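Local structure of Rna-directed RNA polymerase (Infectious pancreatic necrosis virus, 3ZED) at residues L728-Q731 with R732-R736. The protein probably copies the viral RNA genome as an RNA-dependent RNA polymerase, occurring both free and covalently attached to the genomic RNA. Sequence-based numbering, arbitrary orientation.
Sequences LLDQ and RTKLR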
ATOM      1  N   LEU B 728     -11.779 -20.848 -17.716  1.00 60.78           N
ATOM      2  CA  LEU B 728     -12.788 -19.864 -18.113  1.00 60.92           C
ATOM      3  C   LEU B 728     -12.351 -18.454 -17.722  1.00 63.83           C
ATOM      4  O   LEU B 728     -12.542 -17.522 -18.502  1.00 64.96           O
ATOM      5  CB  LEU B 728     -14.154 -20.184 -17.476  1.00 62.01           C
ATOM      6  CG  LEU B 728     -14.973 -21.341 -18.075  1.00 68.56           C
ATOM      7  CD1 LEU B 728     -16.267 -21.512 -17.329  1.00 69.68           C
ATOM      8  CD2 LEU B 728     -15.292 -21.101 -19.548  1.00 71.49           C
ATOM      9  N   LEU B 729     -11.731 -18.310 -16.534  1.00 57.85           N
ATOM     10  CA  LEU B 729     -11.237 -17.033 -16.006  1.00 54.47           C
ATOM     11  C   LEU B 729     -10.039 -16.540 -16.817  1.00 57.42           C
ATOM     12  O   LEU B 729      -9.925 -15.340 -17.070  1.00 56.92           O
ATOM     13  CB  LEU B 729     -10.882 -17.150 -14.519  1.00 52.37           C
ATOM     14  CG  LEU B 729     -10.957 -15.843 -13.747  1.00 54.46           C
ATOM     15  CD1 LEU B 729     -12.426 -15.475 -13.444  1.00 54.30           C
ATOM     16  CD2 LEU B 729     -10.103 -15.912 -12.472  1.00 52.34           C
ATOM     17  N   ASP B 730      -9.166 -17.455 -17.239  1.00 54.93           N
ATOM     18  CA  ASP B 730      -8.039 -17.116 -18.107  1.00 55.48           C
ATOM     19  C   ASP B 730      -8.540 -16.705 -19.515  1.00 60.52           C
ATOM     20  O   ASP B 730      -8.035 -15.737 -20.074  1.00 59.99           O
ATOM     21  CB  ASP B 730      -7.058 -18.295 -18.206  1.00 58.59           C
ATOM     22  CG  ASP B 730      -5.747 -17.942 -18.881  1.00 69.81           C
ATOM     23  OD1 ASP B 730      -5.191 -16.857 -18.568  1.00 67.49           O
ATOM     24  OD2 ASP B 730      -5.261 -18.760 -19.696  1.00 77.58           O
ATOM     25  N   GLN B 731      -9.554 -17.411 -20.058  1.00 59.95           N
ATOM     26  CA  GLN B 731     -10.150 -17.121 -21.375  1.00 61.27           C
ATOM     27  C   GLN B 731     -10.790 -15.720 -21.369  1.00 64.94           C
ATOM     28  O   GLN B 731     -10.659 -14.970 -22.352  1.00 63.42           O
ATOM     29  CB  GLN B 731     -11.185 -18.196 -21.751  1.00 64.06           C
ATOM     30  CG  GLN B 731     -10.574 -19.556 -22.087  1.00 71.33           C
ATOM     31  CD  GLN B 731     -11.595 -20.674 -22.224  1.00 82.13           C
ATOM     32  OE1 GLN B 731     -12.804 -20.453 -22.292  1.00 79.76           O
ATOM     33  NE2 GLN B 731     -11.131 -21.913 -22.277  1.00 66.99           N
ATOM     34  N   ARG B 732     -11.416 -15.361 -20.210  1.00 60.80           N
ATOM     35  CA  ARG B 732     -12.069 -14.082 -19.919  1.00 60.00           C
ATOM     36  C   ARG B 732     -11.103 -12.879 -20.126  1.00 63.07           C
ATOM     37  O   ARG B 732     -11.551 -11.797 -20.517  1.00 62.53           O
ATOM     38  CB  ARG B 732     -12.606 -14.115 -18.469  1.00 57.02           C
ATOM     39  CG  ARG B 732     -13.436 -12.915 -18.045  1.00 55.19           C
ATOM     40  CD  ARG B 732     -14.087 -13.114 -16.681  1.00 47.70           C
ATOM     41  NE  ARG B 732     -15.288 -13.957 -16.733  1.00 53.70           N
ATOM     42  CZ  ARG B 732     -16.496 -13.532 -17.090  1.00 60.41           C
ATOM     43  NH1 ARG B 732     -16.671 -12.282 -17.516  1.00 45.72           N
ATOM     44  NH2 ARG B 732     -17.531 -14.356 -17.051  1.00 56.16           N
ATOM     45  N   THR B 733      -9.788 -13.087 -19.926  1.00 59.76           N
ATOM     46  CA  THR B 733      -8.764 -12.040 -20.096  1.00 58.73           C
ATOM     47  C   THR B 733      -8.414 -11.814 -21.563  1.00 63.92           C
ATOM     48  O   THR B 733      -7.805 -10.794 -21.876  1.00 64.54           O
ATOM     49  CB  THR B 733      -7.477 -12.347 -19.279  1.00 60.01           C
ATOM     50  OG1 THR B 733      -6.746 -13.417 -19.882  1.00 56.40           O
ATOM     51  CG2 THR B 733      -7.759 -12.644 -17.812  1.00 55.36           C
ATOM     52  N   LYS B 734      -8.806 -12.742 -22.448  1.00 61.59           N
ATOM     53  CA  LYS B 734      -8.494 -12.722 -23.877  1.00 61.87           C
ATOM     54  C   LYS B 734      -9.692 -12.380 -24.772  1.00 65.84           C
ATOM     55  O   LYS B 734      -9.482 -11.865 -25.869  1.00 65.43           O
ATOM     56  CB  LYS B 734      -7.922 -14.087 -24.308  1.00 64.79           C
ATOM     57  CG  LYS B 734      -6.576 -14.426 -23.655  1.00 72.78           C
ATOM     58  CD  LYS B 734      -6.434 -15.924 -23.445  1.00 75.56           C
ATOM     59  CE  LYS B 734      -5.093 -16.302 -22.887  1.00 71.43           C
ATOM     60  NZ  LYS B 734      -5.002 -17.766 -22.655  1.00 69.73           N
ATOM     61  N   LEU B 735     -10.929 -12.663 -24.343  1.00 62.71           N
ATOM     62  CA  LEU B 735     -12.118 -12.425 -25.178  1.00 63.53           C
ATOM     63  C   LEU B 735     -12.674 -10.998 -25.068  1.00 67.37           C
ATOM     64  O   LEU B 735     -12.682 -10.425 -23.981  1.00 66.16           O
ATOM     65  CB  LEU B 735     -13.210 -13.424 -24.815  1.00 64.36           C
ATOM     66  CG  LEU B 735     -12.988 -14.870 -25.265  1.00 69.74           C
ATOM     67  CD1 LEU B 735     -13.691 -15.841 -24.322  1.00 69.51           C
ATOM     68  CD2 LEU B 735     -13.473 -15.082 -26.698  1.00 73.49           C
ATOM     69  N   ARG B 736     -13.184 -10.449 -26.189  1.00 65.13           N
ATOM     70  CA  ARG B 736     -13.754  -9.093 -26.251  1.00 64.51           C
ATOM     71  C   ARG B 736     -15.096  -8.999 -25.486  1.00 69.16           C
ATOM     72  O   ARG B 736     -15.745 -10.021 -25.222  1.00 68.40           O
ATOM     73  CB  ARG B 736     -13.903  -8.598 -27.709  1.00 64.02           C
ATOM     74  CG  ARG B 736     -14.863  -9.410 -28.567  1.00 72.88           C
ATOM     75  CD  ARG B 736     -14.814  -9.014 -30.025  1.00 82.69           C
ATOM     76  NE  ARG B 736     -15.415  -7.707 -30.293  1.00 97.96           N
ATOM     77  CZ  ARG B 736     -15.328  -7.068 -31.456  1.00120.06           C
ATOM     78  NH1 ARG B 736     -14.664  -7.608 -32.472  1.00110.40           N
ATOM     79  NH2 ARG B 736     -15.905  -5.884 -31.615  1.00111.02           N
TER
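Asp730 and Lys734, four residues apart, span the place where helix 724-732 runs out into a loop, and the last turn there illustrates how a helix can end on shared carbonyls, those of Asp730 and Gln731 each accepting two donors. In the salt bridge, Lys734 NZ lies 3.1 Å from Asp730 OD2, meeting it from above the carboxylate plane. The lysine chain bends at chi2 (148°) and passes beside Asp730 O on its way, while OD1 of the same carboxylate accepts a hydrogen bond from Asn194 ND2, so both oxygens have partners. Among the main-chain bonds, Arg732 N still reaches Leu728 O in the helical pattern. Beyond it, the Gln731 carbonyl receives two amides, Lys734 N at 2.9 Å and Leu735 N at 3.1 Å, the latter almost in line with C=O. This C-terminal turn, where i+3 bonds join the i+4 pattern, belongs to the C-terminal region of the birnavirus polymerase VP1 and leads toward helix 740-752. Side chain joins main chain at Asp730 O: Thr733 OG1, set between its own N and carbonyl carbon (chi1 73°), donates in the carbonyl plane at 2.7 Å, whereas Thr733 N comes from above that plane at 3.2 Å. In nonpolar packing, Leu735 CD1 rests 4.3 Å from Gln731 CB.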